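PDB 2Y0H: probable porin, which probably acts as an outer-membrane porin, forming a beta-barrel channel through which small solutes can cross the membrane of Pseudomonas aeruginosa. Local coordinates for residues Ser7-Leu12 and Val39-Ser44; Leu55-Leu60 and Leu93-Lys98; Leu111-Pro116 and Gln128-Ala133. All blocks are in the same frame, centred on the assembly; numbering follows the deposited sequence.

Interaction 1: residues Ser7-Leu12 and Val39-Ser44; sequences SAHLDL and VLRLQS. With C8E ((hydroxyethyloxy)tri(ethyloxy)octane), chain F; C8E ((hydroxyethyloxy)tri(ethyloxy)octane), chain K.
Asp-11 and Arg-41 meet side-on: the carboxylate faces the guanidinium edge that carries NE and NH2, and the two planes lie 16° apart. NE of Arg-41 reaches OD2 of Asp-11 at 2.6 Å, and NH2 of Arg-41 reaches OD1 of Asp-11 at 2.9 Å, each oxygen being taken on its syn side. A bend in the arginine chain at chi3 (-67°) turns the guanidinium back toward the aspartate. OD1 has a second partner in the hydroxyl of Thr-387, so this salt bridge is tied to strand 376-389. CB of His-9 sits over one face of the same guanidinium, 3.3 Å from NH2 of Arg-41; the imidazole is met obliquely, its plane 20° from the guanidinium's. These groups share one face of the beta hairpin formed by strands 7-22 and 30-43, the first two strands of the 18-stranded OprD-family barrel, with Ser-7, Gln-43 and the apolar Val-39. Six backbone bonds join the strands, two at each of the pairs Ser-7/Gln-43, His-9/Arg-41 and Asp-11/Val-39. Ala-8, Leu-10, Leu-40 and Leu-42 line the other face, which is apolar. There CB of Ala-8 touches CD1 of Leu-42 at 3.6 Å. Detergent lies against this face, as expected on a barrel's lipid side: CD2 of Leu-42 is 4.0 Å from C1 of one C8E. Past the paired residues, CB of Ser-44 is 3.9 Å from C14 of a second C8E.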
loop_
_atom_site.group_PDB
_atom_site.type_symbol
_atom_site.label_atom_id
_atom_site.label_comp_id
_atom_site.label_asym_id
_atom_site.label_seq_id
_atom_site.Cartn_x
_atom_site.Cartn_y
_atom_site.Cartn_z
ATOM N N SER A 7 8.575 -8.619 22.679
ATOM C CA SER A 7 9.226 -7.357 22.380
ATOM C C SER A 7 8.218 -6.218 22.369
ATOM O O SER A 7 7.016 -6.439 22.202
ATOM C CB SER A 7 9.999 -7.424 21.052
ATOM O OG SER A 7 9.171 -7.813 19.969
ATOM N N ALA A 8 8.717 -5.002 22.575
ATOM C CA ALA A 8 7.896 -3.810 22.474
ATOM C C ALA A 8 8.618 -2.715 21.689
ATOM O O ALA A 8 9.821 -2.500 21.857
ATOM C CB ALA A 8 7.493 -3.321 23.857
ATOM N N HIS A 9 7.885 -2.029 20.820
ATOM C CA HIS A 9 8.466 -0.931 20.060
ATOM C C HIS A 9 7.513 0.238 20.012
ATOM O O HIS A 9 6.297 0.081 20.150
ATOM C CB HIS A 9 8.805 -1.352 18.630
ATOM C CG HIS A 9 9.905 -2.360 18.534
ATOM N ND1 HIS A 9 9.721 -3.693 18.831
ATOM C CD2 HIS A 9 11.200 -2.233 18.154
ATOM C CE1 HIS A 9 10.856 -4.343 18.643
ATOM N NE2 HIS A 9 11.769 -3.480 18.231
ATOM N N LEU A 10 8.075 1.418 19.817
ATOM C CA LEU A 10 7.274 2.600 19.589
ATOM C C LEU A 10 7.743 3.239 18.292
ATOM O O LEU A 10 8.897 3.674 18.179
ATOM C CB LEU A 10 7.378 3.574 20.765
ATOM C CG LEU A 10 6.664 4.921 20.605
ATOM C CD1 LEU A 10 5.160 4.715 20.443
ATOM C CD2 LEU A 10 6.964 5.836 21.787
ATOM N N ASP A 11 6.851 3.262 17.307
ATOM C CA ASP A 11 7.153 3.875 16.022
ATOM C C ASP A 11 6.712 5.332 16.056
ATOM O O ASP A 11 5.569 5.632 16.376
ATOM C CB ASP A 11 6.432 3.150 14.888
ATOM C CG ASP A 11 6.852 1.689 14.754
ATOM O OD1 ASP A 11 8.042 1.371 14.969
ATOM O OD2 ASP A 11 5.981 0.853 14.438
ATOM N N LEU A 12 7.619 6.237 15.720
ATOM C CA LEU A 12 7.312 7.653 15.745
ATOM C C LEU A 12 7.302 8.206 14.332
ATOM O O LEU A 12 8.225 7.955 13.558
ATOM C CB LEU A 12 8.352 8.410 16.586
ATOM C CG LEU A 12 8.421 8.151 18.098
ATOM C CD1 LEU A 12 7.049 8.227 18.692
ATOM C CD2 LEU A 12 9.043 6.811 18.436
ATOM N N VAL A 39 2.868 4.708 17.080
ATOM C CA VAL A 39 2.341 3.357 16.983
ATOM C C VAL A 39 3.106 2.478 17.949
ATOM O O VAL A 39 4.303 2.233 17.776
ATOM C CB VAL A 39 2.424 2.768 15.546
ATOM C CG1 VAL A 39 1.897 1.325 15.521
ATOM C CG2 VAL A 39 1.660 3.634 14.554
ATOM N N LEU A 40 2.403 2.039 18.984
ATOM C CA LEU A 40 2.961 1.193 20.008
ATOM C C LEU A 40 2.704 -0.258 19.629
ATOM O O LEU A 40 1.556 -0.684 19.503
ATOM C CB LEU A 40 2.321 1.521 21.361
ATOM C CG LEU A 40 2.673 0.604 22.528
ATOM C CD1 LEU A 40 4.156 0.690 22.856
ATOM C CD2 LEU A 40 1.830 0.943 23.750
ATOM N N ARG A 41 3.777 -1.011 19.426
ATOM C CA ARG A 41 3.671 -2.415 19.047
ATOM C C ARG A 41 4.178 -3.319 20.167
ATOM O O ARG A 41 5.360 -3.292 20.514
ATOM C CB ARG A 41 4.457 -2.679 17.756
ATOM C CG ARG A 41 3.808 -2.099 16.517
ATOM C CD ARG A 41 4.622 -2.359 15.246
ATOM N NE ARG A 41 5.890 -1.632 15.255
ATOM C CZ ARG A 41 7.084 -2.204 15.390
ATOM N NH1 ARG A 41 7.182 -3.521 15.509
ATOM N NH2 ARG A 41 8.182 -1.457 15.391
ATOM N N LEU A 42 3.274 -4.098 20.748
ATOM C CA LEU A 42 3.650 -5.082 21.755
ATOM C C LEU A 42 3.491 -6.447 21.113
ATOM O O LEU A 42 2.466 -6.716 20.491
ATOM C CB LEU A 42 2.747 -4.956 22.981
ATOM C CG LEU A 42 3.142 -4.071 24.172
ATOM C CD1 LEU A 42 3.894 -2.812 23.777
ATOM C CD2 LEU A 42 1.912 -3.727 25.029
ATOM N N GLN A 43 4.505 -7.298 21.213
ATOM C CA GLN A 43 4.403 -8.628 20.621
ATOM C C GLN A 43 4.923 -9.649 21.610
ATOM O O GLN A 43 6.066 -9.568 22.053
ATOM C CB GLN A 43 5.186 -8.744 19.307
ATOM C CG GLN A 43 4.931 -7.641 18.289
ATOM C CD GLN A 43 5.972 -7.639 17.174
ATOM O OE1 GLN A 43 5.803 -8.290 16.142
ATOM N NE2 GLN A 43 7.059 -6.919 17.387
ATOM N N SER A 44 4.080 -10.607 21.969
ATOM C CA SER A 44 4.498 -11.629 22.905
ATOM C C SER A 44 5.281 -12.641 22.106
ATOM O O SER A 44 5.178 -12.672 20.889
ATOM C CB SER A 44 3.284 -12.317 23.523
ATOM O OG SER A 44 2.806 -13.320 22.648
HETATM C C1 C8E F . 0.016 -7.171 25.447
HETATM C C2 C8E F . 0.918 -8.091 24.630
HETATM C C3 C8E F . 1.761 -8.943 25.574
HETATM C C4 C8E F . 3.216 -8.487 25.635
HETATM C C5 C8E F . 4.098 -9.667 26.034
HETATM C C8 C8E K . 8.466 -16.267 25.168
HETATM O O9 C8E K . 7.118 -15.939 25.464
HETATM C C10 C8E K . 6.227 -17.036 25.351
HETATM C C11 C8E K . 5.164 -17.027 26.456
HETATM O O12 C8E K . 4.399 -15.832 26.452
HETATM C C13 C8E K . 3.141 -15.970 25.820
HETATM C C14 C8E K . 2.165 -14.859 26.223
HETATM O O15 C8E K . 2.758 -13.895 27.079
#

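Interaction 2: residues Leu55-Leu60 and Leu93-Lys98; sequences LDATGL and LGLTAK. With C8E ((hydroxyethyloxy)tri(ethyloxy)octane), chain N.
Lys-98 starts with CG wedged between its own backbone N and carbonyl carbon (chi1 57°) and then runs extended, which carries NZ across to Asp-56, whose CG lies beside its backbone N (chi1 -61°). The two side chains meet at about a right angle, with NZ of Lys-98 2.7 Å from OD1 of Asp-56 on the syn side of the carboxylate. This salt bridge has further support: Lys-98 NZ also bonds the carbonyl oxygen of Ser-44, and Asp-56 OD1 receives a weak bond from the amide of Ser-44. On the same face a water joins two threonines, 2.8 Å from OG1 of Thr-58 and donating to OG1 of Thr-96 at 2.7 Å; Thr-96 OG1 is also bonded to the carbonyl of Ile-110. The backbones run antiparallel at 160°, paired by two bonds at Asp-56/Thr-96 and two at Thr-58/Gly-94. The opposite face is apolar. CD2 of Leu-95 packs against CB of Ala-57 at 3.5 Å, and CD2 of Leu-93 rests 3.5 Å from the carbonyl oxygen of Thr-58. Beside them Gly-59 leaves room for a C8E tail: C3 of this C8E is 3.4 Å from the carbonyl carbon (C) of Gly-59, as suits the membrane-facing surface of a barrel. Strands 51-64 and 87-101 are the third and fourth of the barrel, flanked on one side by strand 30-43, whose Leu-42 and Leu-40 bond the backbones of Ala-57 and Gly-59, with Leu-55 bonding Ser-44 just beyond it, and on the other by strand 104-108, whose Gln-107 touches Thr-96.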
loop_
_atom_site.group_PDB
_atom_site.type_symbol
_atom_site.label_atom_id
_atom_site.label_comp_id
_atom_site.label_asym_id
_atom_site.label_seq_id
_atom_site.Cartn_x
_atom_site.Cartn_y
_atom_site.Cartn_z
ATOM N N LEU A 55 0.049 -13.248 21.896
ATOM C CA LEU A 55 -0.820 -12.077 21.904
ATOM C C LEU A 55 -0.012 -10.832 21.537
ATOM O O LEU A 55 1.031 -10.588 22.121
ATOM C CB LEU A 55 -1.452 -11.895 23.293
ATOM C CG LEU A 55 -2.482 -10.771 23.455
ATOM C CD1 LEU A 55 -3.685 -11.015 22.549
ATOM C CD2 LEU A 55 -2.927 -10.622 24.922
ATOM N N ASP A 56 -0.483 -10.070 20.554
ATOM C CA ASP A 56 0.097 -8.767 20.233
ATOM C C ASP A 56 -0.911 -7.678 20.554
ATOM O O ASP A 56 -2.122 -7.927 20.609
ATOM C CB ASP A 56 0.468 -8.646 18.747
ATOM C CG ASP A 56 1.495 -9.667 18.310
ATOM O OD1 ASP A 56 2.267 -10.139 19.168
ATOM O OD2 ASP A 56 1.524 -9.997 17.102
ATOM N N ALA A 57 -0.406 -6.470 20.757
ATOM C CA ALA A 57 -1.246 -5.294 20.932
ATOM C C ALA A 57 -0.678 -4.197 20.060
ATOM O O ALA A 57 0.539 -4.034 19.980
ATOM C CB ALA A 57 -1.269 -4.855 22.391
ATOM N N THR A 58 -1.548 -3.462 19.383
ATOM C CA THR A 58 -1.108 -2.343 18.566
ATOM C C THR A 58 -1.863 -1.093 19.003
ATOM O O THR A 58 -3.080 -1.028 18.867
ATOM C CB THR A 58 -1.336 -2.602 17.065
ATOM O OG1 THR A 58 -0.595 -3.758 16.652
ATOM C CG2 THR A 58 -0.891 -1.390 16.233
ATOM N N GLY A 59 -1.147 -0.118 19.557
ATOM C CA GLY A 59 -1.770 1.121 19.995
ATOM C C GLY A 59 -1.447 2.253 19.033
ATOM O O GLY A 59 -0.290 2.436 18.669
ATOM N N LEU A 60 -2.460 3.005 18.612
ATOM C CA LEU A 60 -2.251 4.104 17.665
ATOM C C LEU A 60 -2.707 5.450 18.214
ATOM O O LEU A 60 -3.803 5.567 18.775
ATOM C CB LEU A 60 -2.958 3.838 16.328
ATOM C CG LEU A 60 -2.615 2.533 15.599
ATOM C CD1 LEU A 60 -3.508 1.396 16.083
ATOM C CD2 LEU A 60 -2.748 2.706 14.092
ATOM N N LEU A 93 -6.819 1.242 20.237
ATOM C CA LEU A 93 -6.038 0.122 20.713
ATOM C C LEU A 93 -6.649 -1.162 20.181
ATOM O O LEU A 93 -7.825 -1.421 20.386
ATOM C CB LEU A 93 -5.993 0.109 22.233
ATOM C CG LEU A 93 -5.229 -1.033 22.919
ATOM C CD1 LEU A 93 -6.021 -2.304 22.876
ATOM C CD2 LEU A 93 -3.851 -1.234 22.313
ATOM N N GLY A 94 -5.852 -1.963 19.487
ATOM C CA GLY A 94 -6.324 -3.247 19.011
ATOM C C GLY A 94 -5.435 -4.348 19.535
ATOM O O GLY A 94 -4.235 -4.131 19.771
ATOM N N LEU A 95 -6.025 -5.526 19.717
ATOM C CA LEU A 95 -5.284 -6.726 20.083
ATOM C C LEU A 95 -5.315 -7.715 18.948
ATOM O O LEU A 95 -6.244 -7.716 18.138
ATOM C CB LEU A 95 -5.880 -7.401 21.326
ATOM C CG LEU A 95 -5.923 -6.549 22.589
ATOM C CD1 LEU A 95 -6.544 -7.342 23.721
ATOM C CD2 LEU A 95 -4.532 -6.074 22.967
ATOM N N THR A 96 -4.293 -8.558 18.905
ATOM C CA THR A 96 -4.188 -9.607 17.905
ATOM C C THR A 96 -3.763 -10.916 18.567
ATOM O O THR A 96 -2.618 -11.056 19.006
ATOM C CB THR A 96 -3.150 -9.247 16.831
ATOM O OG1 THR A 96 -3.430 -7.942 16.320
ATOM C CG2 THR A 96 -3.177 -10.257 15.711
ATOM N N ALA A 97 -4.692 -11.863 18.654
ATOM C CA ALA A 97 -4.371 -13.202 19.129
ATOM C C ALA A 97 -3.632 -13.904 18.003
ATOM O O ALA A 97 -3.955 -13.689 16.842
ATOM C CB ALA A 97 -5.653 -13.966 19.482
ATOM N N LYS A 98 -2.630 -14.713 18.334
ATOM C CA LYS A 98 -1.922 -15.482 17.315
ATOM C C LYS A 98 -1.732 -16.945 17.726
ATOM O O LYS A 98 -1.380 -17.232 18.870
ATOM C CB LYS A 98 -0.577 -14.833 16.942
ATOM C CG LYS A 98 0.380 -14.608 18.096
ATOM C CD LYS A 98 1.502 -13.644 17.717
ATOM C CE LYS A 98 2.482 -13.478 18.881
ATOM N NZ LYS A 98 3.558 -12.454 18.645
HETATM C C1 C8E N . 0.754 6.314 22.233
HETATM C C2 C8E N . 0.750 4.818 21.945
HETATM C C3 C8E N . -0.655 4.333 21.599
HETATM C C4 C8E N . -1.507 4.036 22.832
HETATM C C5 C8E N . -2.899 4.655 22.672
HETATM C C6 C8E N . -4.014 3.655 22.961
HETATM C C7 C8E N . -5.381 4.319 22.795
HETATM C C8 C8E N . -6.276 4.148 24.019
HETATM O O9 C8E N . -7.079 5.302 24.206
HETATM C C10 C8E N . -8.429 5.140 23.813
HETATM C C11 C8E N . -9.284 6.220 24.480
HETATM O O HOH W 1 -1.416 -6.386 17.247
#

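Interaction 3: residues Leu111-Pro116 and Gln128-Ala133; sequences LMPQLP and QTFDGA
Leu-111 and Phe-130 form one antiparallel hydrogen-bonded pair where the chain leaves the barrel wall and turns inward. Strands 104-108 and 129-137 are neighbours in the wall, and the long connection between them folds into the barrel, consistent with the constricting third loop known from porins. The firm part of the contact lies at this junction. Leu-111 N donates to Phe-130 O at 2.7 Å, and Phe-130 N returns a bond to Leu-111 O at 2.9 Å. The leucine side chain reaches along the partner strand, CD1 lying 3.6 Å from the carbonyl carbon of Gly-132, where the glycine presents only backbone to the methyl. Pro-113 brings its ring across Phe-130 at a slant, and Leu-150 and Ser-153 of strand 143-154 also touch the phenyl group. The contact loosens toward Met-112, which is partly exposed. Its extended chain (chi2 176°) slants past Thr-129, CE reaching CG2 of Thr-129 at 4.0 Å, and CG of Met-112 comes no nearer than 3.9 Å to the carbonyl oxygen of Gln-128. Beyond Pro-113 the two backbones part, and Gln-114 is exposed, probably to the water of the channel. The base of the loop is nevertheless anchored from the other segment: OE1 of Gln-128 accepts the amide of Asp-121, and its NE2 bonds the hydroxyls of Thr-281 and Ser-153. Asp-131 has a salt bridge to Arg-154. Where proline and phenylalanine meet on the tight side, CD of Pro-113 lies 3.6 Å from CD1 of Phe-130.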
loop_
_atom_site.group_PDB
_atom_site.type_symbol
_atom_site.label_atom_id
_atom_site.label_comp_id
_atom_site.label_asym_id
_atom_site.label_seq_id
_atom_site.Cartn_x
_atom_site.Cartn_y
_atom_site.Cartn_z
ATOM N N LEU A 111 -5.194 -6.019 12.295
ATOM C CA LEU A 111 -4.311 -6.480 11.238
ATOM C C LEU A 111 -3.897 -5.337 10.340
ATOM O O LEU A 111 -4.631 -4.354 10.182
ATOM C CB LEU A 111 -5.035 -7.508 10.376
ATOM C CG LEU A 111 -5.558 -8.760 11.068
ATOM C CD1 LEU A 111 -6.412 -9.563 10.084
ATOM C CD2 LEU A 111 -4.367 -9.568 11.539
ATOM N N MET A 112 -2.720 -5.484 9.745
ATOM C CA MET A 112 -2.275 -4.610 8.669
ATOM C C MET A 112 -1.911 -5.455 7.465
ATOM O O MET A 112 -0.743 -5.720 7.236
ATOM C CB MET A 112 -1.056 -3.798 9.106
ATOM C CG MET A 112 -1.377 -2.778 10.155
ATOM S SD MET A 112 0.111 -1.952 10.703
ATOM C CE MET A 112 -0.381 -1.427 12.334
ATOM N N PRO A 113 -2.923 -5.901 6.703
ATOM C CA PRO A 113 -2.677 -6.709 5.503
ATOM C C PRO A 113 -1.896 -5.927 4.453
ATOM O O PRO A 113 -2.143 -4.738 4.265
ATOM C CB PRO A 113 -4.088 -6.980 4.948
ATOM C CG PRO A 113 -5.040 -6.502 5.973
ATOM C CD PRO A 113 -4.341 -5.538 6.861
ATOM N N GLN A 114 -0.985 -6.600 3.762
ATOM C CA GLN A 114 -0.272 -6.006 2.640
ATOM C C GLN A 114 -0.373 -6.967 1.467
ATOM O O GLN A 114 0.617 -7.578 1.072
ATOM C CB GLN A 114 1.193 -5.755 3.003
ATOM C CG GLN A 114 1.369 -4.742 4.124
ATOM C CD GLN A 114 2.824 -4.350 4.323
ATOM O OE1 GLN A 114 3.345 -4.432 5.426
ATOM N NE2 GLN A 114 3.483 -3.927 3.247
ATOM N N LEU A 115 -1.583 -7.097 0.926
ATOM C CA LEU A 115 -1.894 -8.099 -0.083
ATOM C C LEU A 115 -2.422 -7.433 -1.344
ATOM O O LEU A 115 -2.935 -6.314 -1.297
ATOM C CB LEU A 115 -2.936 -9.069 0.466
ATOM C CG LEU A 115 -2.536 -9.734 1.784
ATOM C CD1 LEU A 115 -3.727 -10.450 2.413
ATOM C CD2 LEU A 115 -1.360 -10.683 1.561
ATOM N N PRO A 116 -2.292 -8.120 -2.487
ATOM C CA PRO A 116 -2.670 -7.503 -3.767
ATOM C C PRO A 116 -4.129 -7.021 -3.801
ATOM O O PRO A 116 -4.406 -6.042 -4.493
ATOM C CB PRO A 116 -2.427 -8.630 -4.777
ATOM C CG PRO A 116 -1.368 -9.485 -4.127
ATOM C CD PRO A 116 -1.711 -9.461 -2.661
ATOM N N GLN A 128 -3.350 2.561 8.189
ATOM C CA GLN A 128 -4.707 2.043 8.190
ATOM C C GLN A 128 -4.677 0.646 8.812
ATOM O O GLN A 128 -3.742 -0.115 8.578
ATOM C CB GLN A 128 -5.213 1.953 6.751
ATOM C CG GLN A 128 -6.448 1.106 6.544
ATOM C CD GLN A 128 -6.840 1.007 5.057
ATOM O OE1 GLN A 128 -5.978 0.972 4.178
ATOM N NE2 GLN A 128 -8.136 0.982 4.784
ATOM N N THR A 129 -5.688 0.300 9.599
ATOM C CA THR A 129 -5.768 -1.053 10.147
ATOM C C THR A 129 -7.095 -1.698 9.797
ATOM O O THR A 129 -8.058 -1.016 9.442
ATOM C CB THR A 129 -5.624 -1.068 11.683
ATOM O OG1 THR A 129 -6.711 -0.349 12.270
ATOM C CG2 THR A 129 -4.301 -0.432 12.122
ATOM N N PHE A 130 -7.140 -3.019 9.900
ATOM C CA PHE A 130 -8.370 -3.774 9.694
ATOM C C PHE A 130 -8.560 -4.680 10.914
ATOM O O PHE A 130 -7.584 -5.044 11.574
ATOM C CB PHE A 130 -8.273 -4.640 8.425
ATOM C CG PHE A 130 -8.301 -3.860 7.132
ATOM C CD1 PHE A 130 -7.146 -3.266 6.630
ATOM C CD2 PHE A 130 -9.483 -3.738 6.408
ATOM C CE1 PHE A 130 -7.179 -2.545 5.458
ATOM C CE2 PHE A 130 -9.514 -3.025 5.221
ATOM C CZ PHE A 130 -8.359 -2.426 4.745
ATOM N N ASP A 131 -9.804 -5.036 11.228
ATOM C CA ASP A 131 -10.040 -6.155 12.137
ATOM C C ASP A 131 -10.449 -7.344 11.291
ATOM O O ASP A 131 -11.289 -7.216 10.397
ATOM C CB ASP A 131 -11.136 -5.856 13.157
ATOM C CG ASP A 131 -10.768 -4.726 14.098
ATOM O OD1 ASP A 131 -9.561 -4.467 14.279
ATOM O OD2 ASP A 131 -11.691 -4.100 14.655
ATOM N N GLY A 132 -9.847 -8.495 11.571
ATOM C CA GLY A 132 -10.190 -9.710 10.866
ATOM C C GLY A 132 -9.470 -10.938 11.374
ATOM O O GLY A 132 -8.884 -10.960 12.463
ATOM N N ALA A 133 -9.537 -11.985 10.574
ATOM C CA ALA A 133 -8.820 -13.211 10.864
ATOM C C ALA A 133 -8.038 -13.589 9.607
ATOM O O ALA A 133 -8.596 -13.612 8.507
ATOM C CB ALA A 133 -9.788 -14.304 11.264
#

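Overall arrangement
The three contacts follow one another along the chain and round one sector of the same antiparallel barrel. Interactions 1 and 2 have centres about 10 Å apart and are joined through neighbouring strands 30-43 and 51-64: Leu-40 N probably bonds Gly-59 O at 2.7 Å. Interaction 3 lies deeper, its centre about 12 Å from that of interaction 2 and 17 Å from that of interaction 1, which it does not touch. Interaction 2 meets it by packing alone, Thr-58 against Met-112 and Leu-60 against Thr-129. The first two contacts therefore build the membrane-spanning wall, while the third fastens an inward-folded loop that probably narrows the channel.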